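Local coordinates for protein 5-carboxyvanillate decarboxylase (Sphingomonas paucimobilis, PDB 4L6D) that probably removes the 5-carboxyl group of 5-carboxyvanillate to give vanillate, as a manganese-dependent decarboxylase of the amidohydrolase fold, at residues A[115-120]-A[141-146]; A[150-155]-A[207-212]; A[177-182]-A[199-204]; A[221-226]-A[265-270]; A[288-293]-A[328-333]. All blocks are in the same frame, centred on the assembly; numbering follows the deposited sequence.

Contact 1 (A[115-120]-A[141-146]); sequences GTFAPQ and LVINSH
Ile143 lays its terminal methyl over one face of the Phe117 ring, a CH-pi contact in which CD1 sits 3.9 Å from the ring centroid, shifted toward the rim. The same CD1 also abuts Pro119 CG at 3.7 Å. Ile143 gets there because CG1 is anti to its backbone N (chi1 -156°), while Leu141 CB comes up to the edge of the phenyl ring. Below this apolar layer the two backbones run parallel, with Gly115 paired to Leu141. Val142 N donates to Gly115 O at 2.8 Å, and Leu141 CA brings its hydrogen to the same oxygen. One residue on, the strand pairing gives way to a side chain: Thr116 OG1 donates to Val142 O at 2.8 Å, tilted 29° from the carbonyl plane. A water accepts from Asn144 ND2 and gives a weak bond to that hydroxyl. In this TIM barrel, strand 111-115 is thus joined to strand 140-144. Val142, on the other face of the sheet, has its side chain about 4 Å from that of the manganese ligand His174, whereas Phe117 and Leu141 pack outward between helices 122-134 and 158-167, with Leu171 of strand 171-174 beside them.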
# COMPACT_ATOMS: atom_id res chain seq x y z
N GLY A 115 22.70 10.30 -10.63
CA GLY A 115 23.77 10.09 -9.67
C GLY A 115 23.19 9.61 -8.37
O GLY A 115 21.99 9.75 -8.14
N THR A 116 24.03 9.04 -7.51
CA THR A 116 23.57 8.57 -6.20
C THR A 116 24.48 9.15 -5.13
O THR A 116 25.35 9.97 -5.43
CB THR A 116 23.43 7.01 -6.15
OG1 THR A 116 22.62 6.61 -5.03
CG2 THR A 116 24.79 6.32 -6.09
N PHE A 117 24.26 8.75 -3.89
CA PHE A 117 25.04 9.28 -2.78
C PHE A 117 24.89 8.37 -1.59
O PHE A 117 24.05 7.47 -1.59
CB PHE A 117 24.59 10.70 -2.43
CG PHE A 117 23.10 10.85 -2.28
CD1 PHE A 117 22.30 11.13 -3.40
CD2 PHE A 117 22.49 10.74 -1.04
CE1 PHE A 117 20.93 11.27 -3.28
CE2 PHE A 117 21.10 10.88 -0.92
CZ PHE A 117 20.33 11.15 -2.05
N ALA A 118 25.69 8.62 -0.56
CA ALA A 118 25.65 7.81 0.65
C ALA A 118 25.07 8.63 1.82
O ALA A 118 25.81 9.35 2.48
CB ALA A 118 27.06 7.32 0.99
N PRO A 119 23.74 8.52 2.05
CA PRO A 119 23.09 9.30 3.10
C PRO A 119 23.57 8.92 4.50
O PRO A 119 23.20 9.62 5.45
CB PRO A 119 21.60 8.95 2.95
CG PRO A 119 21.46 8.25 1.66
CD PRO A 119 22.79 7.61 1.38
N GLN A 120 24.33 7.83 4.63
CA GLN A 120 25.01 7.48 5.89
C GLN A 120 25.82 8.66 6.43
O GLN A 120 26.05 8.76 7.64
CB GLN A 120 26.00 6.31 5.68
CG GLN A 120 25.42 4.99 5.19
CD GLN A 120 25.50 4.85 3.68
OE1 GLN A 120 24.96 5.68 2.95
NE2 GLN A 120 26.16 3.80 3.20
N LEU A 141 18.98 12.49 -9.52
CA LEU A 141 19.53 11.67 -8.44
C LEU A 141 18.67 10.45 -8.20
O LEU A 141 17.48 10.44 -8.52
CB LEU A 141 19.61 12.49 -7.16
CG LEU A 141 20.53 13.71 -7.18
CD1 LEU A 141 20.18 14.65 -6.02
CD2 LEU A 141 22.00 13.32 -7.14
N VAL A 142 19.27 9.41 -7.61
CA VAL A 142 18.53 8.22 -7.21
C VAL A 142 19.02 7.77 -5.84
O VAL A 142 20.21 7.85 -5.52
CB VAL A 142 18.67 7.07 -8.25
CG1 VAL A 142 20.13 6.65 -8.43
CG2 VAL A 142 17.82 5.85 -7.85
N ILE A 143 18.08 7.33 -5.02
CA ILE A 143 18.38 6.72 -3.74
C ILE A 143 17.35 5.61 -3.52
O ILE A 143 16.23 5.68 -4.05
CB ILE A 143 18.39 7.77 -2.59
CG1 ILE A 143 19.25 7.29 -1.42
CG2 ILE A 143 16.97 8.10 -2.15
CD1 ILE A 143 20.76 7.20 -1.77
N ASN A 144 17.70 4.58 -2.76
CA ASN A 144 16.84 3.41 -2.60
C ASN A 144 16.20 3.33 -1.23
O ASN A 144 16.79 2.82 -0.28
CB ASN A 144 17.63 2.13 -2.90
CG ASN A 144 18.35 2.23 -4.21
OD1 ASN A 144 17.73 2.16 -5.27
ND2 ASN A 144 19.66 2.48 -4.16
N SER A 145 14.97 3.83 -1.15
CA SER A 145 14.23 4.03 0.09
C SER A 145 15.13 4.26 1.31
O SER A 145 15.98 5.14 1.26
CB SER A 145 13.19 2.93 0.30
OG SER A 145 12.18 3.40 1.18
N HIS A 146 14.99 3.47 2.37
CA HIS A 146 15.61 3.78 3.66
C HIS A 146 17.14 3.74 3.65
O HIS A 146 17.76 3.09 2.82
CB HIS A 146 15.09 2.84 4.76
CG HIS A 146 15.75 1.50 4.80
ND1 HIS A 146 16.92 1.26 5.49
CD2 HIS A 146 15.41 0.32 4.23
CE1 HIS A 146 17.26 -0.01 5.36
NE2 HIS A 146 16.36 -0.60 4.60
O HOH W 1 21.40 3.62 -6.14

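Contact 2 (A[150-155]-A[207-212]); sequences LYYDDP and VRMILS
Asp153 and Arg208 form a side-on salt bridge between a beta-alpha loop of the TIM barrel and helix 197-211. Arg208 NE donates almost straight to Asp153 OD1 at 2.9 Å (175° at the hydrogen), with the oxygen lying in the guanidinium plane but the donor standing above the carboxylate plane. The second bond, from NH2 to Asp153 OD2, is also 2.9 Å; it is more bent, and meets the oxygen on its syn side. The carboxylate and guanidinium planes are therefore turned 58° apart rather than lying flat together. A bend at chi3 (66°) turns NE toward the acid; CD, before that bend, lies 3.5 Å from Tyr151 CD2, the arginine chain crossing the tyrosine at about a right angle. One residue along the helix, Met209 CG packs on Tyr152 CB at 3.7 Å.

What positions the acid is a type I turn from Tyr151 to Asp154, closed by the bond from Asp154 N to Tyr151 O. The same two charged groups also face the dimer interface: Asp188 of the second subunit makes a further salt bridge with Arg208 NH2, and Tyr189 of that subunit bonds to Asp153 OD2. The buried charges are thus shared between chains. Ser212 OG bonds back to Met209 O at 2.9 Å and touches Asp153 CB at 3.4 Å.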
# COMPACT_ATOMS: atom_id res chain seq x y z
N LEU A 150 16.23 4.09 8.74
CA LEU A 150 15.56 5.35 9.02
C LEU A 150 14.93 5.84 7.73
O LEU A 150 15.45 5.59 6.64
CB LEU A 150 16.55 6.40 9.51
CG LEU A 150 17.29 6.07 10.79
CD1 LEU A 150 18.35 7.12 11.04
CD2 LEU A 150 16.33 5.99 11.95
N TYR A 151 13.83 6.57 7.87
CA TYR A 151 13.13 7.14 6.73
C TYR A 151 13.44 8.63 6.59
O TYR A 151 14.05 9.23 7.48
CB TYR A 151 11.63 6.86 6.85
CG TYR A 151 11.35 5.38 6.77
CD1 TYR A 151 11.52 4.70 5.57
CD2 TYR A 151 10.96 4.66 7.89
CE1 TYR A 151 11.30 3.33 5.49
CE2 TYR A 151 10.73 3.28 7.81
CZ TYR A 151 10.90 2.62 6.61
OH TYR A 151 10.68 1.26 6.53
N TYR A 152 13.02 9.22 5.47
CA TYR A 152 13.53 10.55 5.10
C TYR A 152 12.78 11.71 5.74
O TYR A 152 13.02 12.87 5.39
CB TYR A 152 13.70 10.70 3.58
CG TYR A 152 14.76 9.75 3.07
CD1 TYR A 152 15.99 9.67 3.72
CD2 TYR A 152 14.52 8.90 2.01
CE1 TYR A 152 16.96 8.78 3.30
CE2 TYR A 152 15.49 8.02 1.56
CZ TYR A 152 16.70 7.95 2.22
OH TYR A 152 17.67 7.07 1.80
N ASP A 153 11.90 11.40 6.68
CA ASP A 153 11.39 12.41 7.61
C ASP A 153 12.41 12.73 8.71
O ASP A 153 12.31 13.76 9.36
CB ASP A 153 10.08 11.94 8.27
CG ASP A 153 10.24 10.65 9.05
OD1 ASP A 153 10.69 9.64 8.47
OD2 ASP A 153 9.87 10.63 10.25
N ASP A 154 13.40 11.86 8.92
CA ASP A 154 14.33 12.05 10.02
C ASP A 154 15.22 13.27 9.75
O ASP A 154 15.80 13.38 8.67
CB ASP A 154 15.17 10.79 10.21
CG ASP A 154 15.92 10.78 11.54
OD1 ASP A 154 16.65 11.75 11.84
OD2 ASP A 154 15.77 9.79 12.29
N PRO A 155 15.30 14.19 10.73
CA PRO A 155 16.12 15.40 10.58
C PRO A 155 17.60 15.12 10.32
O PRO A 155 18.30 16.01 9.84
CB PRO A 155 15.94 16.11 11.92
CG PRO A 155 14.55 15.69 12.34
CD PRO A 155 14.48 14.24 11.95
N VAL A 207 5.22 8.66 2.48
CA VAL A 207 4.14 9.20 3.31
C VAL A 207 4.71 9.87 4.57
O VAL A 207 4.24 10.93 4.97
CB VAL A 207 3.11 8.10 3.65
CG1 VAL A 207 2.13 8.58 4.72
CG2 VAL A 207 2.36 7.70 2.39
N ARG A 208 5.72 9.26 5.18
CA ARG A 208 6.38 9.87 6.34
C ARG A 208 6.97 11.22 5.94
O ARG A 208 6.88 12.20 6.68
CB ARG A 208 7.49 8.98 6.91
CG ARG A 208 7.00 7.68 7.54
CD ARG A 208 8.19 6.85 8.06
NE ARG A 208 8.86 7.54 9.16
CZ ARG A 208 8.62 7.31 10.45
NH1 ARG A 208 7.79 6.35 10.82
NH2 ARG A 208 9.24 8.04 11.37
N MET A 209 7.58 11.28 4.75
CA MET A 209 8.16 12.54 4.28
C MET A 209 7.10 13.63 4.18
O MET A 209 7.27 14.74 4.69
CB MET A 209 8.84 12.36 2.92
CG MET A 209 10.11 11.51 2.97
SD MET A 209 10.68 10.96 1.35
CE MET A 209 11.41 12.46 0.69
N ILE A 210 5.98 13.29 3.55
CA ILE A 210 4.90 14.26 3.41
C ILE A 210 4.33 14.69 4.76
O ILE A 210 4.24 15.89 5.05
CB ILE A 210 3.78 13.70 2.52
CG1 ILE A 210 4.29 13.53 1.09
CG2 ILE A 210 2.56 14.61 2.54
CD1 ILE A 210 3.35 12.75 0.20
N LEU A 211 3.95 13.72 5.59
CA LEU A 211 3.29 14.04 6.85
C LEU A 211 4.19 14.77 7.85
O LEU A 211 3.70 15.51 8.70
CB LEU A 211 2.69 12.79 7.50
CG LEU A 211 1.53 12.16 6.73
CD1 LEU A 211 1.01 10.94 7.47
CD2 LEU A 211 0.40 13.15 6.47
N SER A 212 5.51 14.59 7.72
CA SER A 212 6.46 15.24 8.61
C SER A 212 6.65 16.71 8.28
O SER A 212 7.25 17.45 9.06
CB SER A 212 7.81 14.54 8.57
OG SER A 212 8.47 14.82 7.35

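Contact 3 (A[177-182]-A[199-204]); sequences APSKQI and GIETST
Glu201 leaves its helix with CG anti to the backbone N (chi1 159°) and then bends at chi2 (67°), which brings the carboxylate back against the loop 177-182. There Ser179 N donates to Glu201 OE1 at 3.0 Å, approaching from well above the carboxylate plane, 58° out of it. The aliphatic part of the glutamate lies along the loop backbone: CB is 3.8 Å from Pro178 CA, and CG is 3.8 Å from Ala177 O. Ile182 comes in from the other end of the loop, its CD1 3.8 Å from Glu201 OE1, the two chains crossing at about a right angle. The loop holds its own shape through an ST turn, in which Ser179 OG accepts from Gln181 N at 3.1 Å; that hydroxyl is also hydrogen-bonded to Tyr151 OH.

Loop 177-182 follows strand 171-174 of the barrel and packs on helix 197-211; Ile200 of the second subunit packs on Ile200 here. Further bonds share out the carboxylate: Tyr151 OH reaches OE1, and Ser145 OG and His146 N reach OE2. A buried acid is thus satisfied by partners from two loops, an arrangement that would probably favour its ionised form and that fixes the loops after strands 140-144 and 171-174 to one helix.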
# COMPACT_ATOMS: atom_id res chain seq x y z
N ALA A 177 14.40 -3.42 -0.11
CA ALA A 177 13.58 -4.27 0.74
C ALA A 177 13.14 -3.53 2.01
O ALA A 177 13.85 -2.64 2.49
CB ALA A 177 14.35 -5.54 1.11
N PRO A 178 11.97 -3.90 2.54
CA PRO A 178 11.50 -3.39 3.84
C PRO A 178 12.60 -3.28 4.89
O PRO A 178 13.37 -4.22 5.10
CB PRO A 178 10.47 -4.44 4.24
CG PRO A 178 9.84 -4.82 2.91
CD PRO A 178 10.97 -4.77 1.90
N SER A 179 12.65 -2.13 5.56
CA SER A 179 13.63 -1.88 6.61
C SER A 179 13.38 -2.77 7.82
O SER A 179 12.37 -3.47 7.90
CB SER A 179 13.57 -0.42 7.08
OG SER A 179 12.46 -0.24 7.95
N LYS A 180 14.28 -2.70 8.79
CA LYS A 180 14.16 -3.51 9.99
C LYS A 180 12.93 -3.13 10.81
O LYS A 180 12.46 -3.92 11.63
CB LYS A 180 15.44 -3.45 10.84
CG LYS A 180 16.64 -4.14 10.23
CD LYS A 180 17.87 -4.02 11.11
CE LYS A 180 19.05 -4.73 10.46
NZ LYS A 180 20.21 -4.86 11.37
N GLN A 181 12.39 -1.95 10.56
CA GLN A 181 11.18 -1.52 11.26
C GLN A 181 9.99 -2.38 10.87
O GLN A 181 9.06 -2.55 11.65
CB GLN A 181 10.88 -0.06 10.95
CG GLN A 181 11.99 0.89 11.38
CD GLN A 181 11.51 2.32 11.51
OE1 GLN A 181 10.40 2.57 11.99
NE2 GLN A 181 12.35 3.26 11.09
N ILE A 182 10.02 -2.92 9.65
CA ILE A 182 8.85 -3.62 9.11
C ILE A 182 9.15 -5.00 8.50
O ILE A 182 8.22 -5.69 8.08
CB ILE A 182 8.10 -2.76 8.06
CG1 ILE A 182 9.05 -2.34 6.93
CG2 ILE A 182 7.48 -1.54 8.72
CD1 ILE A 182 8.33 -1.83 5.67
N GLY A 199 6.97 -1.99 -2.55
CA GLY A 199 5.96 -0.95 -2.57
C GLY A 199 5.59 -0.45 -1.19
O GLY A 199 5.38 0.75 -0.99
N ILE A 200 5.50 -1.36 -0.23
CA ILE A 200 5.16 -0.96 1.14
C ILE A 200 6.28 -0.12 1.76
O ILE A 200 6.02 0.93 2.36
CB ILE A 200 4.87 -2.19 2.01
CG1 ILE A 200 3.70 -3.01 1.45
CG2 ILE A 200 4.58 -1.74 3.44
CD1 ILE A 200 2.42 -2.20 1.25
N GLU A 201 7.52 -0.58 1.60
CA GLU A 201 8.68 0.15 2.10
C GLU A 201 8.78 1.56 1.53
O GLU A 201 8.92 2.53 2.29
CB GLU A 201 9.94 -0.67 1.76
CG GLU A 201 11.25 0.10 1.75
CD GLU A 201 11.68 0.62 3.11
OE1 GLU A 201 11.22 0.10 4.15
OE2 GLU A 201 12.47 1.59 3.11
N THR A 202 8.66 1.68 0.20
CA THR A 202 8.91 2.94 -0.48
C THR A 202 7.76 3.93 -0.27
O THR A 202 8.00 5.12 -0.02
CB THR A 202 9.14 2.69 -1.98
OG1 THR A 202 10.13 1.67 -2.13
CG2 THR A 202 9.67 3.95 -2.67
N SER A 203 6.52 3.44 -0.35
CA SER A 203 5.37 4.30 -0.12
C SER A 203 5.35 4.80 1.31
O SER A 203 5.02 5.96 1.56
CB SER A 203 4.04 3.61 -0.46
OG SER A 203 3.84 2.45 0.32
N THR A 204 5.69 3.94 2.27
CA THR A 204 5.68 4.38 3.67
C THR A 204 6.72 5.46 3.92
O THR A 204 6.46 6.43 4.63
CB THR A 204 5.84 3.18 4.62
OG1 THR A 204 4.74 2.29 4.44
CG2 THR A 204 5.88 3.64 6.07

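Contact 4 (A[221-226]-A[265-270]); sequences LKIVLG and RNFAIT
The Phe267 ring carries Ile223 on one face, CB standing 3.6 Å above the ring plane and offset toward its rim, while Leu225 CD1 approaches obliquely, 3.9 Å from Phe267 CD2. This apolar layer lies on one face of two parallel neighbours in the TIM barrel, strands 223-225 and 267-270, and faces helix 197-211. Phe263 stacks with the same ring. On the opposite face of the sheet, Val224 CG1 meets Thr270 CG2 at 3.7 Å, beside Ala268.

The backbones are joined by a run of parallel bonds. Ile223 N donates to Asn266 O and Ile223 O accepts from Ala268 N; Leu225 N then donates to Ala268 O and Leu225 O accepts from Thr270 N. Where helix 259-266 ends, side chains add to the pairing. Asn266 OD1 lies in the guanidinium plane of Arg265 and accepts from both NE and NH2; NH2 comes in the amide plane on a lone pair, NE from above it. Lys222, folded by bends at chi2 and chi3, swings NZ to 3.1 Å from Arg265 O, and also donates to a water. From the other end of that amide, Asn266 ND2 donates to Leu221 O at 2.9 Å, in the carbonyl plane on a lone pair and nearly straight, at 175°.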
# COMPACT_ATOMS: atom_id res chain seq x y z
N LEU A 221 11.68 20.75 -3.60
CA LEU A 221 12.08 19.38 -3.89
C LEU A 221 11.22 18.75 -4.98
O LEU A 221 10.00 18.96 -5.02
CB LEU A 221 11.92 18.51 -2.65
CG LEU A 221 13.00 18.56 -1.59
CD1 LEU A 221 12.60 17.64 -0.45
CD2 LEU A 221 14.35 18.14 -2.19
N LYS A 222 11.84 17.96 -5.85
CA LYS A 222 11.08 17.11 -6.76
C LYS A 222 11.48 15.66 -6.51
O LYS A 222 12.66 15.31 -6.56
CB LYS A 222 11.30 17.49 -8.23
CG LYS A 222 10.43 16.69 -9.22
CD LYS A 222 8.94 17.10 -9.16
CE LYS A 222 8.71 18.42 -9.90
NZ LYS A 222 7.35 18.99 -9.63
N ILE A 223 10.47 14.85 -6.20
CA ILE A 223 10.64 13.44 -5.89
C ILE A 223 9.93 12.62 -6.97
O ILE A 223 8.83 12.97 -7.40
CB ILE A 223 10.02 13.09 -4.52
CG1 ILE A 223 10.56 14.02 -3.42
CG2 ILE A 223 10.22 11.60 -4.18
CD1 ILE A 223 12.05 13.91 -3.17
N VAL A 224 10.56 11.54 -7.41
CA VAL A 224 9.94 10.66 -8.39
C VAL A 224 9.79 9.26 -7.79
O VAL A 224 10.72 8.74 -7.16
CB VAL A 224 10.76 10.63 -9.70
CG1 VAL A 224 10.22 9.56 -10.65
CG2 VAL A 224 10.74 12.02 -10.38
N LEU A 225 8.60 8.68 -7.95
CA LEU A 225 8.33 7.32 -7.48
C LEU A 225 7.90 6.41 -8.62
O LEU A 225 6.99 6.74 -9.39
CB LEU A 225 7.22 7.34 -6.43
CG LEU A 225 7.51 8.09 -5.13
CD1 LEU A 225 6.25 8.04 -4.27
CD2 LEU A 225 8.67 7.45 -4.38
N GLY A 226 8.55 5.25 -8.72
CA GLY A 226 8.20 4.26 -9.72
C GLY A 226 6.99 3.43 -9.34
O GLY A 226 6.31 3.71 -8.35
N ARG A 265 2.25 18.55 -6.19
CA ARG A 265 3.21 19.65 -6.37
C ARG A 265 4.64 19.15 -6.43
O ARG A 265 5.42 19.58 -7.29
CB ARG A 265 3.09 20.67 -5.22
CG ARG A 265 3.91 21.94 -5.44
CD ARG A 265 3.86 22.88 -4.22
NE ARG A 265 4.60 22.30 -3.10
CZ ARG A 265 4.84 22.90 -1.95
NH1 ARG A 265 4.42 24.14 -1.73
NH2 ARG A 265 5.54 22.26 -1.01
N ASN A 266 4.98 18.25 -5.51
CA ASN A 266 6.37 17.83 -5.31
C ASN A 266 6.77 16.48 -5.88
O ASN A 266 7.96 16.16 -5.91
CB ASN A 266 6.71 17.86 -3.82
CG ASN A 266 6.70 19.26 -3.25
OD1 ASN A 266 5.72 19.71 -2.63
ND2 ASN A 266 7.80 19.99 -3.45
N PHE A 267 5.79 15.69 -6.31
CA PHE A 267 6.10 14.36 -6.84
C PHE A 267 5.69 14.20 -8.29
O PHE A 267 4.77 14.87 -8.77
CB PHE A 267 5.39 13.26 -6.05
CG PHE A 267 5.88 13.08 -4.64
CD1 PHE A 267 5.63 14.02 -3.67
CD2 PHE A 267 6.53 11.91 -4.27
CE1 PHE A 267 6.06 13.84 -2.36
CE2 PHE A 267 6.96 11.71 -2.96
CZ PHE A 267 6.73 12.68 -2.01
N ALA A 268 6.37 13.27 -8.96
CA ALA A 268 5.91 12.71 -10.23
C ALA A 268 6.12 11.21 -10.11
O ALA A 268 6.83 10.74 -9.21
CB ALA A 268 6.69 13.28 -11.42
N ILE A 269 5.49 10.45 -11.00
CA ILE A 269 5.53 9.00 -10.93
C ILE A 269 5.97 8.39 -12.24
O ILE A 269 5.93 9.04 -13.29
CB ILE A 269 4.16 8.38 -10.50
CG1 ILE A 269 3.12 8.49 -11.62
CG2 ILE A 269 3.64 9.06 -9.24
CD1 ILE A 269 1.89 7.61 -11.36
N THR A 270 6.41 7.13 -12.18
CA THR A 270 6.65 6.36 -13.40
C THR A 270 5.85 5.07 -13.40
O THR A 270 5.34 4.64 -12.36
CB THR A 270 8.14 6.02 -13.64
OG1 THR A 270 8.47 4.79 -12.98
CG2 THR A 270 9.07 7.15 -13.17
O HOH W 2 5.09 17.54 -9.69

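Contact 5 (A[288-293]-A[328-333]); sequences GPENVM and AARIFR
Met293 packs tightly where the last strand of the TIM barrel, 292-293, meets the C-terminal end of helix 317-331. Its sulfur is 3.6 Å from Ala328 CA and 3.7 Å from Phe332 CE2, a Met-aromatic contact in which SD lies obliquely to the ring. The chain leaves extended and then bends at chi3 (-77°), which turns the CE methyl to 3.8 Å from Ile331 CD1 and within packing distance of Phe332 CE2. One thioether thus touches two residues of the final helical turn, Ala328 and Ile331, and Phe332 just after it. Ile331 CG2 in turn sits over the centre of the Phe332 ring, within the same segment. Ala268 of the neighbouring strand backs both Met293 and Ile331, so most of this half is buried against the sheet.

The other half lies at the surface and is polar. Glu290 and Arg330 are exposed, and their charged ends stay apart, Glu290 OE2 being 4.7 Å from Arg330 NH1; the arginine engages the loop backbone instead. It reaches over through a bend at chi3, while Asn327 OD1 accepts from NH1. A water accepts from Arg330 NH2 and donates to Asn291 OD1, adding a bridge beside the direct bond. That bond runs from Arg330 NH2 to Glu290 O at 2.7 Å, the oxygen lying close to the guanidinium plane and the donor tilted 24° from the carbonyl plane.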
# COMPACT_ATOMS: atom_id res chain seq x y z
N GLY A 288 -2.63 14.50 -13.16
CA GLY A 288 -2.37 15.33 -14.32
C GLY A 288 -1.39 14.63 -15.24
O GLY A 288 -0.49 13.92 -14.77
N PRO A 289 -1.54 14.81 -16.56
CA PRO A 289 -0.67 14.14 -17.52
C PRO A 289 0.81 14.55 -17.43
O PRO A 289 1.65 13.78 -17.87
CB PRO A 289 -1.28 14.52 -18.87
CG PRO A 289 -2.02 15.82 -18.60
CD PRO A 289 -2.58 15.63 -17.22
N GLU A 290 1.11 15.72 -16.87
CA GLU A 290 2.51 16.15 -16.72
C GLU A 290 3.26 15.37 -15.65
O GLU A 290 4.48 15.46 -15.58
CB GLU A 290 2.57 17.65 -16.39
CG GLU A 290 2.17 18.55 -17.53
CD GLU A 290 1.94 19.97 -17.06
OE1 GLU A 290 0.97 20.20 -16.30
OE2 GLU A 290 2.74 20.85 -17.43
N ASN A 291 2.55 14.60 -14.82
CA ASN A 291 3.18 13.96 -13.66
C ASN A 291 3.40 12.45 -13.80
O ASN A 291 3.73 11.78 -12.82
CB ASN A 291 2.37 14.24 -12.39
CG ASN A 291 2.76 15.54 -11.72
OD1 ASN A 291 3.75 16.18 -12.08
ND2 ASN A 291 2.00 15.93 -10.70
N VAL A 292 3.20 11.92 -15.00
CA VAL A 292 3.37 10.49 -15.23
C VAL A 292 4.40 10.24 -16.32
O VAL A 292 4.28 10.76 -17.42
CB VAL A 292 2.04 9.82 -15.63
CG1 VAL A 292 2.22 8.30 -15.73
CG2 VAL A 292 0.95 10.18 -14.62
N MET A 293 5.39 9.40 -16.01
CA MET A 293 6.45 9.05 -16.96
C MET A 293 6.49 7.56 -17.20
O MET A 293 6.16 6.76 -16.33
CB MET A 293 7.80 9.48 -16.41
CG MET A 293 7.96 10.99 -16.36
SD MET A 293 9.50 11.51 -15.58
CE MET A 293 9.12 11.27 -13.84
N ALA A 328 9.71 13.22 -18.89
CA ALA A 328 11.07 12.87 -18.50
C ALA A 328 12.10 13.89 -18.98
O ALA A 328 13.02 14.24 -18.25
CB ALA A 328 11.44 11.49 -19.03
N ALA A 329 11.96 14.36 -20.22
CA ALA A 329 12.90 15.33 -20.75
C ALA A 329 12.91 16.61 -19.91
O ALA A 329 13.97 17.18 -19.65
CB ALA A 329 12.57 15.64 -22.20
N ARG A 330 11.73 17.02 -19.47
CA ARG A 330 11.60 18.19 -18.60
C ARG A 330 12.18 17.92 -17.21
O ARG A 330 13.06 18.65 -16.74
CB ARG A 330 10.14 18.59 -18.47
CG ARG A 330 9.90 19.79 -17.58
CD ARG A 330 8.40 20.05 -17.39
NE ARG A 330 7.79 19.12 -16.46
CZ ARG A 330 6.90 18.18 -16.80
NH1 ARG A 330 6.51 18.05 -18.05
NH2 ARG A 330 6.41 17.37 -15.87
N ILE A 331 11.68 16.88 -16.56
CA ILE A 331 12.03 16.59 -15.17
C ILE A 331 13.50 16.22 -15.01
O ILE A 331 14.13 16.59 -14.01
CB ILE A 331 11.11 15.50 -14.60
CG1 ILE A 331 9.69 16.05 -14.46
CG2 ILE A 331 11.65 14.95 -13.26
CD1 ILE A 331 8.64 15.00 -14.17
N PHE A 332 14.04 15.51 -15.99
CA PHE A 332 15.42 15.02 -15.92
C PHE A 332 16.40 15.70 -16.88
O PHE A 332 17.44 15.12 -17.22
CB PHE A 332 15.44 13.51 -16.10
CG PHE A 332 14.76 12.75 -14.98
CD1 PHE A 332 15.27 12.79 -13.69
CD2 PHE A 332 13.61 12.01 -15.23
CE1 PHE A 332 14.65 12.08 -12.67
CE2 PHE A 332 12.98 11.31 -14.21
CZ PHE A 332 13.51 11.34 -12.92
N ARG A 333 16.07 16.90 -17.33
CA ARG A 333 17.04 17.75 -18.03
C ARG A 333 17.62 17.08 -19.27
O ARG A 333 18.83 17.10 -19.49
CB ARG A 333 18.20 18.12 -17.08
CG ARG A 333 17.79 18.84 -15.81
CD ARG A 333 19.01 19.24 -14.97
NE ARG A 333 18.62 20.00 -13.79
CZ ARG A 333 19.48 20.62 -12.97
NH1 ARG A 333 20.79 20.56 -13.21
NH2 ARG A 333 19.03 21.29 -11.93
O HOH W 3 6.12 17.41 -13.22

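How the contacts relate
Following the chain, contact 1 closes first, around helix 122-134, and joins strand 111-115 to strand 140-144. Contact 2 then opens in the next loop and spans the long excursion through helix 158-167 and strand 171-174 to the end of helix 197-211; contact 3 is nested inside it and uses the same helix. These three meet around Glu201, and contacts 2 and 3 both touch the second subunit. Contact 4 closes later, pairing strands 223-225 and 267-270, and its Phe267 packs against Ile210 of the contact 2 helix. Contact 5 follows in series, its strand 292-293 bonded to strand 267-270, and brings the C-terminal helix 317-331 onto the barrel.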